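Local coordinates for protein beta-N-acetylhexosaminidase (Arthrobacter aurescens, PDB 3RCN) that probably hydrolyses terminal non-reducing N-acetyl-D-hexosamine residues from N-acetyl-beta-D-hexosaminides, as a member of glycoside hydrolase family 20, at residues Met164-Leu169 against Ala504-Met509; Gln9-Pro14 against Ala477-Phe482; Thr426-Val431 against Ala471-Ser476; Glu418-Gly423 against Pro464-Phe469. All blocks are in the same frame, centred on the assembly; numbering follows the deposited sequence.

Contact 1: residues Met164-Leu169 against Ala504-Met509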
loop_
_atom_site.group_PDB
_atom_site.type_symbol
_atom_site.label_atom_id
_atom_site.label_comp_id
_atom_site.label_asym_id
_atom_site.label_seq_id
_atom_site.Cartn_x
_atom_site.Cartn_y
_atom_site.Cartn_z
HETATM N N MSE A 164 -9.382 7.941 5.167
HETATM C CA MSE A 164 -9.857 9.266 5.596
HETATM C C MSE A 164 -11.259 9.575 5.079
HETATM O O MSE A 164 -12.114 10.053 5.821
HETATM C CB MSE A 164 -8.931 10.383 5.111
HETATM C CG MSE A 164 -7.622 10.532 5.845
HETATM SE SE MSE A 164 -6.609 12.019 5.057
HETATM C CE MSE A 164 -7.775 13.541 5.370
ATOM N N ALA A 165 -11.480 9.333 3.791
ATOM C CA ALA A 165 -12.753 9.672 3.179
ATOM C C ALA A 165 -13.872 8.832 3.799
ATOM O O ALA A 165 -15.035 9.253 3.858
ATOM C CB ALA A 165 -12.685 9.466 1.670
HETATM N N MSE A 166 -13.512 7.639 4.258
HETATM C CA MSE A 166 -14.482 6.731 4.857
HETATM C C MSE A 166 -14.959 7.276 6.199
HETATM O O MSE A 166 -16.054 6.963 6.658
HETATM C CB MSE A 166 -13.883 5.329 5.016
HETATM C CG MSE A 166 -14.855 4.294 5.572
HETATM SE SE MSE A 166 -14.767 4.112 7.519
HETATM C CE MSE A 166 -13.445 2.617 7.612
ATOM N N HIS A 167 -14.122 8.093 6.821
ATOM C CA HIS A 167 -14.489 8.773 8.064
ATOM C C HIS A 167 -15.064 10.181 7.837
ATOM O O HIS A 167 -15.357 10.901 8.793
ATOM C CB HIS A 167 -13.306 8.808 9.021
ATOM C CG HIS A 167 -12.924 7.460 9.547
ATOM N ND1 HIS A 167 -12.046 6.628 8.891
ATOM C CD2 HIS A 167 -13.326 6.795 10.654
ATOM C CE1 HIS A 167 -11.905 5.510 9.583
ATOM N NE2 HIS A 167 -12.670 5.588 10.655
ATOM N N LYS A 168 -15.236 10.543 6.568
ATOM C CA LYS A 168 -15.798 11.825 6.161
ATOM C C LYS A 168 -14.902 13.012 6.508
ATOM O O LYS A 168 -15.381 14.120 6.631
ATOM C CB LYS A 168 -17.176 12.021 6.800
ATOM C CG LYS A 168 -18.275 11.051 6.308
ATOM C CD LYS A 168 -19.625 11.357 6.990
ATOM C CE LYS A 168 -20.818 10.629 6.355
ATOM N NZ LYS A 168 -20.856 9.167 6.642
ATOM N N LEU A 169 -13.603 12.760 6.646
ATOM C CA LEU A 169 -12.608 13.809 6.798
ATOM C C LEU A 169 -12.396 14.445 5.435
ATOM O O LEU A 169 -12.229 13.729 4.446
ATOM C CB LEU A 169 -11.294 13.242 7.336
ATOM C CG LEU A 169 -11.439 12.661 8.748
ATOM C CD1 LEU A 169 -10.257 11.800 9.142
ATOM C CD2 LEU A 169 -11.658 13.759 9.776
ATOM N N ALA A 504 -14.092 -3.789 12.736
ATOM C CA ALA A 504 -14.167 -4.745 11.628
ATOM C C ALA A 504 -14.019 -4.036 10.290
ATOM O O ALA A 504 -13.467 -4.605 9.343
ATOM C CB ALA A 504 -15.468 -5.519 11.666
ATOM N N ARG A 505 -14.514 -2.795 10.218
ATOM C CA ARG A 505 -14.365 -1.973 9.013
ATOM C C ARG A 505 -12.908 -1.561 8.796
ATOM O O ARG A 505 -12.405 -1.606 7.665
ATOM C CB ARG A 505 -15.234 -0.726 9.093
ATOM C CG ARG A 505 -16.722 -0.976 9.052
ATOM C CD ARG A 505 -17.491 0.338 9.210
ATOM N NE ARG A 505 -18.853 0.114 9.672
ATOM C CZ ARG A 505 -19.369 0.659 10.766
ATOM N NH1 ARG A 505 -18.643 1.491 11.502
ATOM N NH2 ARG A 505 -20.617 0.382 11.116
ATOM N N LEU A 506 -12.232 -1.160 9.874
ATOM C CA LEU A 506 -10.808 -0.850 9.796
ATOM C C LEU A 506 -9.989 -2.074 9.359
ATOM O O LEU A 506 -9.047 -1.964 8.563
ATOM C CB LEU A 506 -10.289 -0.326 11.131
ATOM C CG LEU A 506 -10.894 0.974 11.665
ATOM C CD1 LEU A 506 -10.230 1.356 12.963
ATOM C CD2 LEU A 506 -10.787 2.114 10.664
ATOM N N GLU A 507 -10.342 -3.243 9.883
ATOM C CA GLU A 507 -9.663 -4.464 9.477
ATOM C C GLU A 507 -9.868 -4.695 7.991
ATOM O O GLU A 507 -8.944 -5.076 7.288
ATOM C CB GLU A 507 -10.146 -5.671 10.277
ATOM C CG GLU A 507 -9.629 -5.715 11.710
ATOM C CD GLU A 507 -10.262 -6.835 12.532
ATOM O OE1 GLU A 507 -10.507 -7.943 11.980
ATOM O OE2 GLU A 507 -10.521 -6.604 13.735
ATOM N N ALA A 508 -11.078 -4.446 7.513
ATOM C CA ALA A 508 -11.394 -4.688 6.117
ATOM C C ALA A 508 -10.620 -3.750 5.176
ATOM O O ALA A 508 -10.360 -4.093 4.023
ATOM C CB ALA A 508 -12.910 -4.580 5.889
HETATM N N MSE A 509 -10.251 -2.573 5.675
HETATM C CA MSE A 509 -9.543 -1.579 4.865
HETATM C C MSE A 509 -8.025 -1.691 4.992
HETATM O O MSE A 509 -7.285 -0.851 4.476
HETATM C CB MSE A 509 -9.997 -0.156 5.216
HETATM C CG MSE A 509 -11.473 0.107 4.954
HETATM SE SE MSE A 509 -11.939 2.008 4.927
HETATM C CE MSE A 509 -11.328 2.421 3.118
#
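M166 and H167, at the end of helix 154-166, meet R505 and L506 in the last turn of helix 491-508 and M509 just after it through apolar contacts. M166 is a selenomethionine whose CG is anti to the backbone N (chi1 -177°), and bends at the next two torsions bring the terminal CE to R505 and L506. This CE lies 4.1 Å from R505 CB and 4.1 Å from L506 CD2. The selenium of M509 lies beside the same methyl, but this residue was deposited in two conformers and the details of that approach are doubtful. H167 adds an edge-on contact: L506 CD2 sits in the plane of its imidazole, 3.7 Å from CE1, while M166 SE lies over one face of the ring, offset toward the rim.

In the catalytic TIM barrel, helix 154-166 joins parallel strands 140-146 and 171-178 in a beta-alpha-beta unit. It ends in a Schellman motif: K168 has positive phi, L169 N bonds to M164 O at 3.2 Å and K168 N to A165 O at 3.0 Å. H167 N also bonds to M164 O.

The polar ends are bonded outside the meeting surfaces. H167 ND1 bonds to V163 O and H167 NE2 to H502 NE2, which fixes the rotation of the imidazole. R505 sends NH1 to H502 ND1 and NH2 to Q9 O, so one histidine one turn back on helix 491-508 serves both residues.

Contact 2: residues Gln9-Pro14 against Ala477-Phe482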
loop_
_atom_site.group_PDB
_atom_site.type_symbol
_atom_site.label_atom_id
_atom_site.label_comp_id
_atom_site.label_asym_id
_atom_site.label_seq_id
_atom_site.Cartn_x
_atom_site.Cartn_y
_atom_site.Cartn_z
ATOM N N GLN A 9 -24.860 1.116 14.248
ATOM C CA GLN A 9 -23.421 1.120 14.514
ATOM C C GLN A 9 -22.487 2.054 13.726
ATOM O O GLN A 9 -21.271 1.885 13.770
ATOM C CB GLN A 9 -22.889 -0.281 14.753
ATOM C CG GLN A 9 -23.609 -0.877 15.955
ATOM C CD GLN A 9 -23.165 -2.270 16.294
ATOM O OE1 GLN A 9 -23.111 -3.158 15.431
ATOM N NE2 GLN A 9 -22.843 -2.480 17.562
ATOM N N LEU A 10 -23.073 2.937 12.918
ATOM C CA LEU A 10 -22.337 3.918 12.104
ATOM C C LEU A 10 -21.354 4.821 12.851
ATOM O O LEU A 10 -21.691 5.400 13.884
ATOM C CB LEU A 10 -23.336 4.819 11.389
ATOM C CG LEU A 10 -24.431 4.074 10.636
ATOM C CD1 LEU A 10 -25.501 5.040 10.252
ATOM C CD2 LEU A 10 -23.847 3.393 9.404
ATOM N N ILE A 11 -20.142 4.951 12.319
ATOM C CA ILE A 11 -19.247 6.012 12.761
ATOM C C ILE A 11 -18.696 6.726 11.533
ATOM O O ILE A 11 -18.245 6.075 10.590
ATOM C CB ILE A 11 -18.047 5.411 13.520
ATOM C CG1 ILE A 11 -18.472 4.870 14.881
ATOM C CG2 ILE A 11 -16.940 6.417 13.690
ATOM C CD1 ILE A 11 -17.378 4.117 15.584
ATOM N N PRO A 12 -18.653 8.070 11.567
ATOM C CA PRO A 12 -19.239 8.973 12.577
ATOM C C PRO A 12 -20.761 8.823 12.661
ATOM O O PRO A 12 -21.404 8.608 11.644
ATOM C CB PRO A 12 -18.935 10.376 12.022
ATOM C CG PRO A 12 -17.933 10.174 10.920
ATOM C CD PRO A 12 -18.148 8.800 10.393
ATOM N N ALA A 13 -21.331 8.958 13.851
ATOM C CA ALA A 13 -22.784 8.900 14.014
ATOM C C ALA A 13 -23.462 10.031 13.253
ATOM O O ALA A 13 -23.074 11.183 13.397
ATOM C CB ALA A 13 -23.148 8.981 15.490
ATOM N N PRO A 14 -24.492 9.708 12.453
ATOM C CA PRO A 14 -25.250 10.701 11.677
ATOM C C PRO A 14 -26.077 11.587 12.601
ATOM O O PRO A 14 -26.267 11.248 13.766
ATOM C CB PRO A 14 -26.192 9.847 10.818
ATOM C CG PRO A 14 -25.796 8.426 11.053
ATOM C CD PRO A 14 -25.091 8.370 12.358
ATOM N N ALA A 477 -12.576 8.179 16.539
ATOM C CA ALA A 477 -13.289 8.973 17.535
ATOM C C ALA A 477 -13.256 10.473 17.179
ATOM O O ALA A 477 -14.263 11.187 17.282
ATOM C CB ALA A 477 -12.691 8.729 18.902
ATOM N N ILE A 478 -12.087 10.933 16.747
ATOM C CA ILE A 478 -11.912 12.291 16.256
ATOM C C ILE A 478 -12.823 12.598 15.063
ATOM O O ILE A 478 -13.420 13.667 15.000
ATOM C CB ILE A 478 -10.427 12.565 15.925
ATOM C CG1 ILE A 478 -9.648 12.820 17.215
ATOM C CG2 ILE A 478 -10.279 13.758 15.022
ATOM C CD1 ILE A 478 -8.202 12.392 17.168
ATOM N N SER A 479 -12.946 11.670 14.121
ATOM C CA SER A 479 -13.800 11.921 12.959
ATOM C C SER A 479 -15.236 12.187 13.399
ATOM O O SER A 479 -15.954 12.950 12.748
ATOM C CB SER A 479 -13.755 10.767 11.945
ATOM O OG SER A 479 -14.505 9.636 12.381
ATOM N N GLU A 480 -15.649 11.561 14.503
ATOM C CA GLU A 480 -16.993 11.769 15.040
ATOM C C GLU A 480 -17.114 13.146 15.696
ATOM O O GLU A 480 -18.095 13.868 15.501
ATOM C CB GLU A 480 -17.374 10.666 16.032
ATOM C CG GLU A 480 -18.779 10.834 16.582
ATOM C CD GLU A 480 -19.483 9.517 16.899
ATOM O OE1 GLU A 480 -19.603 8.673 15.989
ATOM O OE2 GLU A 480 -19.929 9.338 18.053
ATOM N N VAL A 481 -16.105 13.500 16.481
ATOM C CA VAL A 481 -16.056 14.814 17.096
ATOM C C VAL A 481 -16.185 15.904 16.028
ATOM O O VAL A 481 -16.893 16.880 16.230
ATOM C CB VAL A 481 -14.762 15.000 17.925
ATOM C CG1 VAL A 481 -14.617 16.441 18.396
ATOM C CG2 VAL A 481 -14.729 14.022 19.108
ATOM N N PHE A 482 -15.534 15.719 14.880
ATOM C CA PHE A 482 -15.585 16.711 13.796
ATOM C C PHE A 482 -16.887 16.710 13.001
ATOM O O PHE A 482 -17.330 17.759 12.541
ATOM C CB PHE A 482 -14.434 16.517 12.803
ATOM C CG PHE A 482 -13.074 16.720 13.399
ATOM C CD1 PHE A 482 -12.927 17.025 14.739
ATOM C CD2 PHE A 482 -11.936 16.599 12.608
ATOM C CE1 PHE A 482 -11.664 17.212 15.285
ATOM C CE2 PHE A 482 -10.675 16.776 13.143
ATOM C CZ PHE A 482 -10.537 17.087 14.488
#
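E480 reaches out from helix 474-483 to the backbone of P12 and A13. Its CG is anti to the backbone N (chi1 -179°) and the chain bends at chi2, which brings the carboxylate alongside the incoming loop. A13 N donates to OE1 at 2.8 Å with an angle of 157°, arriving from above the carboxylate plane, 53° out of it. The A13 methyl lies beside the same group, CB 3.6 Å from OE1. I11 crosses E480 at about a right angle, with its CG1 4.1 Å from OE1.

P12 follows a cis peptide bond and lays its ring against the helix backbone: its CB is 3.8 Å from E480 CA, and its CG is 3.8 Å from S479 OG. That hydroxyl is bonded back to S476 O, one turn earlier. The second oxygen of E480, OE2, forms a salt bridge with R497 and a hydrogen bond with Y432 OH, so both carboxylate oxygens are engaged. With an alanine in place of E480, A13 N would probably lose its acceptor and R497 a carboxylate partner.

The loop leads into strand 16-26 of the N-terminal domain, whereas the helix belongs to the catalytic barrel, so the contact joins the two domains. Helix 491-508 adds F494 and R497 at E480 and A13, helix 428-432 packs on A477 and I478, and strand 125-134 meets P14 through V132 and D134.

Contact 3: residues Thr426-Val431 against Ala471-Ser476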
loop_
_atom_site.group_PDB
_atom_site.type_symbol
_atom_site.label_atom_id
_atom_site.label_comp_id
_atom_site.label_asym_id
_atom_site.label_seq_id
_atom_site.Cartn_x
_atom_site.Cartn_y
_atom_site.Cartn_z
ATOM N N THR A 426 -2.469 10.583 25.564
ATOM C CA THR A 426 -3.671 11.032 24.886
ATOM C C THR A 426 -4.470 9.803 24.501
ATOM O O THR A 426 -4.116 9.086 23.555
ATOM C CB THR A 426 -3.302 11.765 23.591
ATOM O OG1 THR A 426 -2.316 12.776 23.861
ATOM C CG2 THR A 426 -4.551 12.366 22.936
ATOM N N THR A 427 -5.600 9.601 25.164
ATOM C CA THR A 427 -6.256 8.312 25.052
ATOM C C THR A 427 -7.442 8.393 24.115
ATOM O O THR A 427 -7.825 9.475 23.664
ATOM C CB THR A 427 -6.753 7.829 26.425
ATOM O OG1 THR A 427 -7.788 8.704 26.889
ATOM C CG2 THR A 427 -5.616 7.827 27.432
ATOM N N LEU A 428 -8.054 7.242 23.871
ATOM C CA LEU A 428 -9.212 7.174 22.997
ATOM C C LEU A 428 -10.370 7.987 23.577
ATOM O O LEU A 428 -11.054 8.708 22.860
ATOM C CB LEU A 428 -9.636 5.720 22.791
ATOM C CG LEU A 428 -10.811 5.562 21.836
ATOM C CD1 LEU A 428 -10.451 6.088 20.441
ATOM C CD2 LEU A 428 -11.211 4.106 21.780
ATOM N N GLN A 429 -10.583 7.865 24.882
ATOM C CA GLN A 429 -11.699 8.536 25.524
ATOM C C GLN A 429 -11.434 10.041 25.633
ATOM O O GLN A 429 -12.307 10.853 25.341
ATOM C CB GLN A 429 -11.968 7.916 26.894
ATOM C CG GLN A 429 -13.107 8.547 27.677
ATOM C CD GLN A 429 -13.241 7.947 29.073
ATOM O OE1 GLN A 429 -14.137 8.304 29.827
ATOM N NE2 GLN A 429 -12.345 7.028 29.418
ATOM N N ALA A 430 -10.220 10.406 26.032
ATOM C CA ALA A 430 -9.857 11.810 26.157
ATOM C C ALA A 430 -10.107 12.550 24.843
ATOM O O ALA A 430 -10.724 13.607 24.814
ATOM C CB ALA A 430 -8.401 11.944 26.585
ATOM N N VAL A 431 -9.626 11.965 23.756
ATOM C CA VAL A 431 -9.756 12.534 22.429
ATOM C C VAL A 431 -11.222 12.611 21.990
ATOM O O VAL A 431 -11.594 13.479 21.198
ATOM C CB VAL A 431 -8.936 11.685 21.423
ATOM C CG1 VAL A 431 -9.662 11.521 20.100
ATOM C CG2 VAL A 431 -7.554 12.272 21.237
ATOM N N ALA A 471 -2.429 6.485 14.274
ATOM C CA ALA A 471 -3.637 7.198 13.885
ATOM C C ALA A 471 -4.907 6.541 14.392
ATOM O O ALA A 471 -5.900 7.220 14.655
ATOM C CB ALA A 471 -3.693 7.371 12.368
ATOM N N PHE A 472 -4.901 5.222 14.514
ATOM C CA PHE A 472 -6.141 4.530 14.866
ATOM C C PHE A 472 -6.006 3.706 16.121
ATOM O O PHE A 472 -4.922 3.191 16.406
ATOM C CB PHE A 472 -6.616 3.666 13.705
ATOM C CG PHE A 472 -7.041 4.461 12.521
ATOM C CD1 PHE A 472 -8.311 5.017 12.472
ATOM C CD2 PHE A 472 -6.165 4.684 11.469
ATOM C CE1 PHE A 472 -8.716 5.770 11.389
ATOM C CE2 PHE A 472 -6.562 5.432 10.375
ATOM C CZ PHE A 472 -7.842 5.980 10.334
ATOM N N PRO A 473 -7.115 3.530 16.860
ATOM C CA PRO A 473 -8.513 3.962 16.698
ATOM C C PRO A 473 -8.823 5.464 16.923
ATOM O O PRO A 473 -9.934 5.898 16.616
ATOM C CB PRO A 473 -9.249 3.092 17.718
ATOM C CG PRO A 473 -8.262 2.960 18.833
ATOM C CD PRO A 473 -6.899 2.913 18.185
ATOM N N ARG A 474 -7.907 6.215 17.529
ATOM C CA ARG A 474 -8.181 7.612 17.898
ATOM C C ARG A 474 -8.795 8.466 16.793
ATOM O O ARG A 474 -9.747 9.186 17.034
ATOM C CB ARG A 474 -6.920 8.295 18.432
ATOM C CG ARG A 474 -6.548 7.809 19.806
ATOM C CD ARG A 474 -5.323 8.515 20.307
ATOM N NE ARG A 474 -4.136 8.146 19.555
ATOM C CZ ARG A 474 -2.921 8.607 19.822
ATOM N NH1 ARG A 474 -2.731 9.466 20.819
ATOM N NH2 ARG A 474 -1.897 8.211 19.090
ATOM N N LEU A 475 -8.259 8.373 15.585
ATOM C CA LEU A 475 -8.772 9.138 14.457
ATOM C C LEU A 475 -10.245 8.807 14.130
ATOM O O LEU A 475 -10.950 9.607 13.509
ATOM C CB LEU A 475 -7.884 8.901 13.236
ATOM C CG LEU A 475 -8.068 9.869 12.077
ATOM C CD1 LEU A 475 -8.096 11.301 12.596
ATOM C CD2 LEU A 475 -6.956 9.695 11.043
ATOM N N SER A 476 -10.712 7.632 14.541
ATOM C CA SER A 476 -12.113 7.281 14.338
ATOM C C SER A 476 -12.999 8.087 15.282
ATOM O O SER A 476 -14.046 8.604 14.881
ATOM C CB SER A 476 -12.349 5.785 14.555
ATOM O OG SER A 476 -11.633 5.009 13.615
#
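T426 meets R474 with both its backbone and its side chain. T426 O accepts a weak hydrogen bond from R474 NH1, 3.1 Å long and bent to 128°, while T426 CB lies in the guanidinium plane at its edge, 3.6 Å from NH1. The arginine chain runs straight to CD and then bends (chi3 -68°), which turns the planar group toward this carbonyl. Stronger bonds lie outside: NH1 to H410 O and NH2 to A470 O. A leucine in place of R474 would probably leave the carbonyl oxygens of T426, H410 and A470 without the guanidinium N-H groups that now reach them.

T427 is the N-cap of helix 428-432, its OG1 accepting from A430 N at 3.1 Å. In the other segment, within the catalytic barrel domain, the helical path is interrupted between helix 464-471 and helix 474-483. F472 leaves helical geometry there, and a cis peptide bond precedes P473.

L428 follows, and its CD1 fits against that interruption, 3.7 Å from R474 CA and 4.1 Å from P473 CG. L428 also touches Y491 and L498 of helix 491-508, so this leucine lies between two elements. One turn on, V431 brings CG1 to 3.9 Å from R474 O, and its side chain also packs on I478 of helix 474-483.

Contact 4: residues Glu418-Gly423 against Pro464-Phe469. With SO4 (sulfate ion), chain B.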
loop_
_atom_site.group_PDB
_atom_site.type_symbol
_atom_site.label_atom_id
_atom_site.label_comp_id
_atom_site.label_asym_id
_atom_site.label_seq_id
_atom_site.Cartn_x
_atom_site.Cartn_y
_atom_site.Cartn_z
ATOM N N GLU A 418 3.804 0.897 25.680
ATOM C CA GLU A 418 3.560 1.606 24.430
ATOM C C GLU A 418 4.895 1.842 23.706
ATOM O O GLU A 418 5.901 2.162 24.337
ATOM C CB GLU A 418 2.847 2.942 24.698
ATOM C CG GLU A 418 1.519 2.834 25.455
ATOM C CD GLU A 418 0.510 1.920 24.758
ATOM O OE1 GLU A 418 0.289 2.094 23.535
ATOM O OE2 GLU A 418 -0.055 1.021 25.428
ATOM N N PRO A 419 4.913 1.659 22.377
ATOM C CA PRO A 419 6.123 1.848 21.556
ATOM C C PRO A 419 6.628 3.308 21.451
ATOM O O PRO A 419 5.841 4.186 21.136
ATOM C CB PRO A 419 5.688 1.336 20.171
ATOM C CG PRO A 419 4.195 1.432 20.172
ATOM C CD PRO A 419 3.768 1.174 21.586
ATOM N N VAL A 420 7.925 3.530 21.670
ATOM C CA VAL A 420 8.544 4.862 21.638
ATOM C C VAL A 420 7.643 5.951 22.224
ATOM O O VAL A 420 7.197 6.846 21.496
ATOM C CB VAL A 420 8.935 5.267 20.203
ATOM C CG1 VAL A 420 9.953 6.406 20.222
ATOM C CG2 VAL A 420 9.483 4.067 19.443
ATOM N N PRO A 421 7.350 5.867 23.533
ATOM C CA PRO A 421 6.409 6.807 24.152
ATOM C C PRO A 421 6.936 8.242 24.217
ATOM O O PRO A 421 8.018 8.498 24.748
ATOM C CB PRO A 421 6.250 6.244 25.559
ATOM C CG PRO A 421 7.549 5.581 25.830
ATOM C CD PRO A 421 7.975 4.978 24.526
ATOM N N VAL A 422 6.122 9.177 23.740
ATOM C CA VAL A 422 6.486 10.581 23.696
ATOM C C VAL A 422 5.236 11.428 23.868
ATOM O O VAL A 422 4.128 10.980 23.580
ATOM C CB VAL A 422 7.173 10.984 22.362
ATOM C CG1 VAL A 422 8.548 10.340 22.225
ATOM C CG2 VAL A 422 6.286 10.669 21.162
ATOM N N GLY A 423 5.413 12.652 24.343
ATOM C CA GLY A 423 4.297 13.552 24.507
ATOM C C GLY A 423 3.446 13.159 25.692
ATOM O O GLY A 423 3.860 12.366 26.536
ATOM N N PRO A 464 4.431 2.600 7.311
ATOM C CA PRO A 464 2.989 2.875 7.244
ATOM C C PRO A 464 2.208 2.075 8.296
ATOM O O PRO A 464 1.142 2.500 8.721
ATOM C CB PRO A 464 2.604 2.427 5.827
ATOM C CG PRO A 464 3.872 2.424 5.062
ATOM C CD PRO A 464 4.974 2.125 6.030
ATOM N N ARG A 465 2.728 0.926 8.709
ATOM C CA ARG A 465 2.084 0.190 9.789
ATOM C C ARG A 465 2.119 1.026 11.068
ATOM O O ARG A 465 1.117 1.157 11.767
ATOM C CB ARG A 465 2.759 -1.162 10.022
ATOM C CG ARG A 465 2.843 -2.045 8.788
ATOM C CD ARG A 465 3.605 -3.345 9.078
ATOM N NE ARG A 465 2.761 -4.308 9.773
ATOM C CZ ARG A 465 3.208 -5.381 10.420
ATOM N NH1 ARG A 465 4.503 -5.644 10.484
ATOM N NH2 ARG A 465 2.350 -6.185 11.017
ATOM N N ARG A 466 3.274 1.592 11.382
ATOM C CA ARG A 466 3.392 2.388 12.595
ATOM C C ARG A 466 2.485 3.630 12.535
ATOM O O ARG A 466 1.860 4.015 13.528
ATOM C CB ARG A 466 4.853 2.759 12.848
ATOM C CG ARG A 466 5.712 1.576 13.270
ATOM C CD ARG A 466 6.320 1.804 14.647
ATOM N NE ARG A 466 5.289 2.078 15.635
ATOM C CZ ARG A 466 5.321 3.081 16.512
ATOM N NH1 ARG A 466 6.347 3.925 16.556
ATOM N NH2 ARG A 466 4.320 3.229 17.364
ATOM N N VAL A 467 2.391 4.244 11.362
ATOM C CA VAL A 467 1.481 5.363 11.205
ATOM C C VAL A 467 0.029 4.961 11.487
ATOM O O VAL A 467 -0.736 5.719 12.097
ATOM C CB VAL A 467 1.601 5.995 9.804
ATOM C CG1 VAL A 467 0.387 6.869 9.514
ATOM C CG2 VAL A 467 2.914 6.793 9.683
ATOM N N GLN A 468 -0.350 3.759 11.058
ATOM C CA GLN A 468 -1.713 3.263 11.285
ATOM C C GLN A 468 -1.976 3.023 12.770
ATOM O O GLN A 468 -3.075 3.261 13.285
ATOM C CB GLN A 468 -1.952 1.976 10.493
ATOM C CG GLN A 468 -1.940 2.187 8.995
ATOM C CD GLN A 468 -2.205 0.912 8.241
ATOM O OE1 GLN A 468 -1.912 -0.183 8.727
ATOM N NE2 GLN A 468 -2.775 1.039 7.047
ATOM N N PHE A 469 -0.946 2.540 13.445
ATOM C CA PHE A 469 -1.027 2.264 14.854
ATOM C C PHE A 469 -1.264 3.602 15.575
ATOM O O PHE A 469 -2.110 3.708 16.469
ATOM C CB PHE A 469 0.270 1.587 15.302
ATOM C CG PHE A 469 0.351 1.351 16.780
ATOM C CD1 PHE A 469 0.841 2.337 17.628
ATOM C CD2 PHE A 469 -0.061 0.149 17.327
ATOM C CE1 PHE A 469 0.912 2.124 18.992
ATOM C CE2 PHE A 469 0.011 -0.066 18.685
ATOM C CZ PHE A 469 0.494 0.926 19.519
HETATM S S SO4 B . 7.166 -2.920 10.726
HETATM O O1 SO4 B . 7.189 -3.931 11.783
HETATM O O2 SO4 B . 6.270 -1.837 11.111
HETATM O O3 SO4 B . 8.519 -2.403 10.552
HETATM O O4 SO4 B . 6.711 -3.508 9.468
#
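Helix 464-471 follows strand 449-456 of the catalytic TIM barrel, and its R466 and F469 pack against P419 in the loop that leads into the short strand 422-423. P419 lies at the centre. Its CG is 3.6 Å from F469 CE1 and its CD 3.9 Å from F469 CZ, the pyrrolidine approaching the phenyl ring obliquely from the opposite direction. F469 holds its CG anti to the backbone N (chi1 175°), which extends the ring from the helix toward the proline.

The guanidinium of R466 lies next to this pair. P419 CB lies over one of its faces and F469 CE1 in its plane at the edge, though R466 was deposited in two conformers and its exact position is less certain. E418 comes in at the edge of the phenyl ring, OE1 being 4.2 Å from F469 CZ, with carboxylate and ring planes 20° apart. Its other oxygen, OE2, forms a salt bridge with R514, so the charge is met outside the contact. V420 touches the R466 guanidinium more loosely.

R465 points to a different environment, where the second subunit comes in. NE forms a salt bridge with E512, and NH2 bonds to G218 O of the second subunit. A sulfate ion, probably from the crystallisation liquor, is also held by S463 and by R215 of the second subunit. Its O4 lies in the R465 guanidinium plane and accepts from R465 NH1 at 3.2 Å, with an angle of 168°.

In the fold
All four contacts are buried within the chain, but contacts 1 and 4 also approach the second subunit. Contacts 2 and 3 share helix 474-483 and touch through I478 and V431. Contact 1 touches both: R505 of helix 491-508 reaches Q9 of contact 2, and H167, after helix 154-166, lies against S476 and F472 of contact 3. Contact 4 stands apart, adjoining contact 3 in sequence alone. Their chemistry differs accordingly. Contact 1 is apolar between its helices, contact 2 relies on a carboxylate and a backbone amide across the domain junction, contact 3 combines leucine and valine packing with a weak arginine-carbonyl bond, and contact 4 rests on proline and phenylalanine beside a buried arginine and glutamate.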